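TSSL1 (Pseudomonas aeruginosa, PDB 4B62) probably fixes the type VI secretion system to the cell wall, through the OmpA-like peptidoglycan-binding module that makes up this chain. Local coordinates at residues Q60-L63 against L64-A67; W97-S100 against Q101-Q105; A136-E139 against G140-R143. All blocks are in the same frame, centred on the assembly; numbering follows the deposited sequence. Where two conformers were deposited one is given.

Contact 1 of 3, residues Q60-L63 against L64-A67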
loop_
_atom_site.group_PDB
_atom_site.type_symbol
_atom_site.label_atom_id
_atom_site.label_comp_id
_atom_site.label_asym_id
_atom_site.label_seq_id
_atom_site.Cartn_x
_atom_site.Cartn_y
_atom_site.Cartn_z
ATOM N N GLN A 60 -9.691 4.177 6.651
ATOM C CA GLN A 60 -9.133 5.411 6.120
ATOM C C GLN A 60 -8.170 6.132 7.062
ATOM O O GLN A 60 -7.197 6.714 6.591
ATOM C CB GLN A 60 -10.228 6.323 5.592
ATOM C CG GLN A 60 -10.757 5.759 4.292
ATOM C CD GLN A 60 -11.836 6.577 3.655
ATOM O OE1 GLN A 60 -12.003 7.746 3.959
ATOM N NE2 GLN A 60 -12.576 5.957 2.746
ATOM N N PRO A 61 -8.406 6.075 8.387
ATOM C CA PRO A 61 -7.444 6.762 9.247
ATOM C C PRO A 61 -6.011 6.216 9.134
ATOM O O PRO A 61 -5.065 6.960 9.330
ATOM C CB PRO A 61 -8.020 6.558 10.636
ATOM C CG PRO A 61 -9.497 6.460 10.414
ATOM C CD PRO A 61 -9.609 5.664 9.138
ATOM N N LEU A 62 -5.853 4.933 8.801
ATOM C CA LEU A 62 -4.513 4.385 8.588
ATOM C C LEU A 62 -3.816 5.113 7.437
ATOM O O LEU A 62 -2.658 5.541 7.562
ATOM C CB LEU A 62 -4.569 2.879 8.334
ATOM C CG LEU A 62 -3.258 2.195 7.923
ATOM C CD1 LEU A 62 -2.165 2.428 8.965
ATOM C CD2 LEU A 62 -3.473 0.702 7.698
ATOM N N LEU A 63 -4.516 5.271 6.317
ATOM C CA LEU A 63 -3.938 6.017 5.194
ATOM C C LEU A 63 -3.752 7.483 5.539
ATOM O O LEU A 63 -2.828 8.123 5.057
ATOM C CB LEU A 63 -4.760 5.867 3.927
ATOM C CG LEU A 63 -4.612 4.553 3.189
ATOM C CD1 LEU A 63 -5.336 4.652 1.865
ATOM C CD2 LEU A 63 -3.148 4.191 2.938
ATOM N N LEU A 64 -4.639 8.039 6.359
ATOM C CA LEU A 64 -4.449 9.418 6.811
ATOM C C LEU A 64 -3.132 9.588 7.584
ATOM O O LEU A 64 -2.426 10.568 7.389
ATOM C CB LEU A 64 -5.642 9.884 7.649
ATOM C CG LEU A 64 -5.610 11.345 8.089
ATOM C CD1 LEU A 64 -5.505 12.282 6.901
ATOM C CD2 LEU A 64 -6.866 11.608 8.894
ATOM N N ARG A 65 -2.789 8.627 8.437
ATOM C CA ARG A 65 -1.517 8.691 9.172
ATOM C C ARG A 65 -0.324 8.626 8.222
ATOM O O ARG A 65 0.710 9.279 8.458
ATOM C CB ARG A 65 -1.436 7.585 10.216
ATOM C CG ARG A 65 -2.465 7.775 11.314
ATOM C CD ARG A 65 -2.264 6.842 12.469
ATOM N NE ARG A 65 -2.620 5.466 12.177
ATOM C CZ ARG A 65 -3.850 4.964 12.252
ATOM N NH1 ARG A 65 -4.891 5.752 12.513
ATOM N NH2 ARG A 65 -4.040 3.669 12.036
ATOM N N ILE A 66 -0.464 7.843 7.154
ATOM C CA ILE A 66 0.586 7.828 6.150
ATOM C C ILE A 66 0.671 9.172 5.439
ATOM O O ILE A 66 1.766 9.700 5.258
ATOM C CB ILE A 66 0.433 6.633 5.204
ATOM C CG1 ILE A 66 0.722 5.373 6.012
ATOM C CG2 ILE A 66 1.382 6.751 4.021
ATOM C CD1 ILE A 66 0.176 4.113 5.419
ATOM N N ALA A 67 -0.463 9.753 5.071
ATOM C CA ALA A 67 -0.466 11.095 4.484
ATOM C C ALA A 67 0.191 12.134 5.389
ATOM O O ALA A 67 0.926 13.007 4.906
ATOM C CB ALA A 67 -1.882 11.532 4.134
#

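Contact 2 of 3, residues W97-S100 against Q101-Q105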
loop_
_atom_site.group_PDB
_atom_site.type_symbol
_atom_site.label_atom_id
_atom_site.label_comp_id
_atom_site.label_asym_id
_atom_site.label_seq_id
_atom_site.Cartn_x
_atom_site.Cartn_y
_atom_site.Cartn_z
ATOM N N TRP A 97 -4.727 -9.277 -11.429
ATOM C CA TRP A 97 -3.987 -8.143 -11.959
ATOM C C TRP A 97 -4.788 -6.852 -11.812
ATOM O O TRP A 97 -4.296 -5.862 -11.266
ATOM C CB TRP A 97 -3.557 -8.337 -13.426
ATOM C CG TRP A 97 -2.921 -7.109 -13.884
ATOM C CD1 TRP A 97 -1.629 -6.710 -13.633
ATOM C CD2 TRP A 97 -3.549 -6.019 -14.560
ATOM N NE1 TRP A 97 -1.426 -5.455 -14.120
ATOM C CE2 TRP A 97 -2.574 -5.015 -14.721
ATOM C CE3 TRP A 97 -4.829 -5.812 -15.099
ATOM C CZ2 TRP A 97 -2.845 -3.804 -15.361
ATOM C CZ3 TRP A 97 -5.089 -4.604 -15.743
ATOM C CH2 TRP A 97 -4.102 -3.620 -15.863
ATOM N N LYS A 98 -6.043 -6.883 -12.251
ATOM C CA LYS A 98 -6.835 -5.671 -12.215
ATOM C C LYS A 98 -7.086 -5.224 -10.787
ATOM O O LYS A 98 -7.013 -4.029 -10.489
ATOM C CB LYS A 98 -8.146 -5.835 -12.972
ATOM C CG LYS A 98 -8.897 -4.516 -13.124
ATOM C CD LYS A 98 -8.176 -3.555 -14.060
ATOM C CE LYS A 98 -8.680 -2.120 -13.980
ATOM N NZ LYS A 98 -10.043 -2.003 -14.550
ATOM N N LEU A 99 -7.358 -6.172 -9.893
ATOM C CA LEU A 99 -7.528 -5.807 -8.491
ATOM C C LEU A 99 -6.255 -5.157 -7.921
ATOM O O LEU A 99 -6.331 -4.153 -7.195
ATOM C CB LEU A 99 -7.929 -7.023 -7.661
ATOM C CG LEU A 99 -8.245 -6.739 -6.192
ATOM C CD1 LEU A 99 -9.440 -5.805 -6.037
ATOM C CD2 LEU A 99 -8.435 -8.063 -5.452
ATOM N N SER A 100 -5.089 -5.715 -8.262
ATOM C CA SER A 100 -3.830 -5.195 -7.738
ATOM C C SER A 100 -3.580 -3.764 -8.254
ATOM O O SER A 100 -3.100 -2.905 -7.516
ATOM C CB SER A 100 -2.673 -6.137 -8.094
ATOM O OG SER A 100 -2.244 -6.053 -9.449
ATOM N N GLN A 101 -3.919 -3.521 -9.517
ATOM C CA GLN A 101 -3.773 -2.189 -10.082
ATOM C C GLN A 101 -4.724 -1.200 -9.426
ATOM O O GLN A 101 -4.346 -0.074 -9.079
ATOM C CB GLN A 101 -3.989 -2.213 -11.605
ATOM C CG GLN A 101 -3.927 -0.849 -12.256
ATOM C CD GLN A 101 -4.127 -0.881 -13.742
ATOM O OE1 GLN A 101 -5.256 -0.871 -14.223
ATOM N NE2 GLN A 101 -3.029 -0.887 -14.483
ATOM N N ALA A 102 -5.969 -1.627 -9.265
ATOM C CA ALA A 102 -6.998 -0.753 -8.717
ATOM C C ALA A 102 -6.709 -0.396 -7.255
ATOM O O ALA A 102 -6.933 0.740 -6.827
ATOM C CB ALA A 102 -8.375 -1.380 -8.858
ATOM N N ARG A 103 -6.192 -1.368 -6.503
ATOM C CA ARG A 103 -5.823 -1.130 -5.122
ATOM C C ARG A 103 -4.688 -0.115 -5.009
ATOM O O ARG A 103 -4.752 0.820 -4.211
ATOM C CB ARG A 103 -5.461 -2.449 -4.431
ATOM C CG ARG A 103 -6.697 -3.243 -4.043
ATOM C CD ARG A 103 -6.388 -4.611 -3.470
ATOM N NE ARG A 103 -7.574 -5.175 -2.842
ATOM C CZ ARG A 103 -7.584 -6.219 -2.026
ATOM N NH1 ARG A 103 -6.480 -6.915 -1.748
ATOM N NH2 ARG A 103 -8.736 -6.556 -1.461
ATOM N N ALA A 104 -3.647 -0.287 -5.825
ATOM C CA ALA A 104 -2.551 0.669 -5.827
ATOM C C ALA A 104 -3.037 2.060 -6.236
ATOM O O ALA A 104 -2.668 3.069 -5.644
ATOM C CB ALA A 104 -1.458 0.191 -6.764
ATOM N N GLN A 105 -3.844 2.098 -7.279
ATOM C CA GLN A 105 -4.305 3.384 -7.779
ATOM C C GLN A 105 -5.205 4.101 -6.760
ATOM O O GLN A 105 -5.143 5.326 -6.627
ATOM C CB GLN A 105 -5.049 3.235 -9.097
ATOM C CG GLN A 105 -5.284 4.556 -9.825
ATOM C CD GLN A 105 -3.993 5.281 -10.203
ATOM O OE1 GLN A 105 -3.169 4.760 -10.956
ATOM N NE2 GLN A 105 -3.805 6.473 -9.664
#

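Contact 3 of 3, residues A136-E139 against G140-R143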
loop_
_atom_site.group_PDB
_atom_site.type_symbol
_atom_site.label_atom_id
_atom_site.label_comp_id
_atom_site.label_asym_id
_atom_site.label_seq_id
_atom_site.Cartn_x
_atom_site.Cartn_y
_atom_site.Cartn_z
ATOM N N ALA A 136 0.873 -20.882 -0.582
ATOM C CA ALA A 136 0.390 -22.206 -0.234
ATOM C C ALA A 136 -0.293 -22.280 1.125
ATOM O O ALA A 136 -0.653 -23.368 1.561
ATOM C CB ALA A 136 1.527 -23.213 -0.297
ATOM N N SER A 137 -0.446 -21.152 1.797
ATOM C CA SER A 137 -1.239 -21.075 3.030
ATOM C C SER A 137 -2.091 -19.829 2.999
ATOM O O SER A 137 -1.749 -18.852 2.336
ATOM C CB SER A 137 -0.314 -20.981 4.251
ATOM O OG SER A 137 0.503 -19.814 4.213
ATOM N N ALA A 138 -3.170 -19.828 3.771
ATOM C CA ALA A 138 -4.017 -18.646 3.827
ATOM C C ALA A 138 -3.255 -17.453 4.381
ATOM O O ALA A 138 -3.371 -16.331 3.868
ATOM C CB ALA A 138 -5.276 -18.911 4.646
ATOM N N GLU A 139 -2.446 -17.679 5.417
ATOM C CA GLU A 139 -1.701 -16.568 5.996
ATOM C C GLU A 139 -0.661 -15.989 5.007
ATOM O O GLU A 139 -0.484 -14.774 4.939
ATOM C CB GLU A 139 -1.091 -16.955 7.340
ATOM C CG GLU A 139 0.127 -17.828 7.245
ATOM C CD GLU A 139 1.397 -17.011 7.097
ATOM O OE1 GLU A 139 1.385 -15.768 7.283
ATOM O OE2 GLU A 139 2.392 -17.626 6.795
ATOM N N GLY A 140 -0.020 -16.856 4.220
ATOM C CA GLY A 140 0.925 -16.399 3.218
ATOM C C GLY A 140 0.241 -15.600 2.132
ATOM O O GLY A 140 0.734 -14.543 1.727
ATOM N N ARG A 141 -0.907 -16.083 1.667
ATOM C CA ARG A 141 -1.655 -15.323 0.674
ATOM C C ARG A 141 -2.022 -13.931 1.191
ATOM O O ARG A 141 -1.972 -12.951 0.443
ATOM C CB ARG A 141 -2.890 -16.109 0.209
ATOM C CG ARG A 141 -2.518 -17.359 -0.586
ATOM C CD ARG A 141 -3.712 -18.041 -1.192
ATOM N NE ARG A 141 -4.638 -18.631 -0.229
ATOM C CZ ARG A 141 -4.557 -19.868 0.257
ATOM N NH1 ARG A 141 -3.553 -20.674 -0.080
ATOM N NH2 ARG A 141 -5.505 -20.312 1.089
ATOM N N ALA A 142 -2.418 -13.852 2.468
ATOM C CA ALA A 142 -2.782 -12.580 3.067
ATOM C C ALA A 142 -1.600 -11.620 3.151
ATOM O O ALA A 142 -1.788 -10.417 3.077
ATOM C CB ALA A 142 -3.412 -12.792 4.437
ATOM N N ARG A 143 -0.381 -12.147 3.305
ATOM C CA ARG A 143 0.821 -11.302 3.267
ATOM C C ARG A 143 1.136 -10.831 1.830
ATOM O O ARG A 143 1.647 -9.719 1.634
ATOM C CB ARG A 143 2.030 -12.030 3.862
ATOM C CG ARG A 143 1.932 -12.123 5.367
ATOM C CD ARG A 143 3.175 -12.614 6.052
ATOM N NE ARG A 143 3.266 -14.061 5.991
ATOM C CZ ARG A 143 4.334 -14.745 5.574
ATOM N NH1 ARG A 143 5.438 -14.116 5.180
ATOM N NH2 ARG A 143 4.300 -16.077 5.554
#

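Contact 1 of 3, residues Q60-L63 against L64-A67
Leu63 and Ile66 meet on the buried side of the first turns of helix 60-72, with CD2 of Leu63 4.1 Å from CD1 of Ile66; this holds for one of two deposited Ile66 conformers and is provisional. In that conformer CG1 of Ile66 stands beside the backbone N (chi1 -68°), which brings its CD1 to 3.8 Å from Leu62 O. Firmer evidence of close packing is that Leu62 and Leu63 are both buried and that Ala67 N closes the turn with a 2.9 Å hydrogen bond to Leu63 O.

The other side is looser and more polar. Pro61 and Leu64 are exposed there, and Arg65, only partly covered, bends back at chi3 (-72°) over the preceding turn. One face of its guanidinium lies over the backbone: Pro61 O stands 3.3 Å above the plane and Leu62 CA 3.6 Å, both toward the rim. Although Arg65 NH1 is 3.4 Å from Pro61 O, the angle is too poor for a hydrogen bond; that oxygen accepts from Arg65 N instead, and Arg65 NE forms a salt bridge with Asp23. Leu62 and Ile66 rest on Ile42 of strand 37-43, while Leu63 reaches Leu110, Leu64 Thr114, and Ala67 both Leu111 and Thr114 of helix 96-115.

Contact 2 of 3, residues W97-S100 against Q101-Q105
Gln101 runs beside Trp97, both side chains pointing the same way from helix 96-115. From its base outward, CB of Gln101 sits 4.2 Å above one face of the indole, toward the rim, and 3.7 Å from Lys98 O. CG continues anti to the backbone N (chi1 177°) and the chain stays extended, carrying the amide to the six-membered ring. There CD is 3.5 Å from CH2 of Trp97. NE2 comes to 3.1 Å from CZ2 of Trp97, whereas Gln101 OE1 touches the ring at CH2 and, at about a right angle to that, CE of Lys98, 3.7 Å away. With ring and amide planes 67° apart, the two groups do not stack flat.

Trp97 O accepts from Gln101 N and, at 2.7 Å, from Ser100 OG. In a second, more buried i to i+4 pair, CD2 of Leu99 lies over one face of the Arg103 guanidinium, whose NE bonds to Ser52 O. Leu99, Ser100, Arg103 and Ala104 fit the LSxxRA signature of OmpA-like domains; as in relatives, Arg103 is probably near the peptidoglycan site. Strands 77-82 and 121-125 flank the helix in a beta-alpha-beta unit, Ala104 packing on Ala123 of the latter.

Contact 3 of 3, residues A136-E139 against G140-R143
A serine N-cap opens the short helix 138-144, which leads into strand 146-152 of the OmpA-like domain: Ser137 OG accepts from Gly140 N at 3.0 Å, with an N-H...O angle of 149°. The oxygen reaches that amide because it sits between the backbone N and the carbonyl carbon of Ser137 (chi1 61°), which places OG beside the amide of Gly140. Ser137 also serves the helix through its backbone, where O receives Arg141 N in a nearly straight bond.

Arg141 folds back over this same turn. Its guanidinium lies with one face over the backbone, Ser137 O 3.4 Å above the plane and Ala138 N 3.5 Å, each offset to the rim, and Arg141 NH2 is 3.8 Å from Ala138 CB. The polar end is committed elsewhere: NH1 donates to Asn135 O, while the side chain also touches Asp84. Arg86 brings a like charge close to it.

Along the exposed side, Glu139 and Arg143 form an i to i+4 salt bridge. The carboxylate and guanidinium are nearly coplanar, 11° apart, and the arginine grips side-on, spending one nitrogen on each oxygen. Both oxygens are approached on their syn sides, a pairing that restrains the rotation of both flat groups: Arg143 NE meets Glu139 OE1 at 2.8 Å, and Arg143 NH2 meets Glu139 OE2, also at 2.8 Å.

Each contact is a local, helical one, and each belongs to a different helix of the OmpA-like domain. Contacts 1 and 2 are both partly buried, their centres about 11 and 10 Å from that of the chain; contact 3 is a surface contact, about 17 Å out. The two inner ones pair a buried apolar side with a more polar outer one: branched aliphatics and an arginine in contact 1, aromatic, amide and aliphatic groups in contact 2. Contact 3 instead rests on a cap and a salt bridge formed within the contact itself. None touches another, the nearest atoms of contacts 1 and 2 being about 7 Å apart, although the helices of these two do touch.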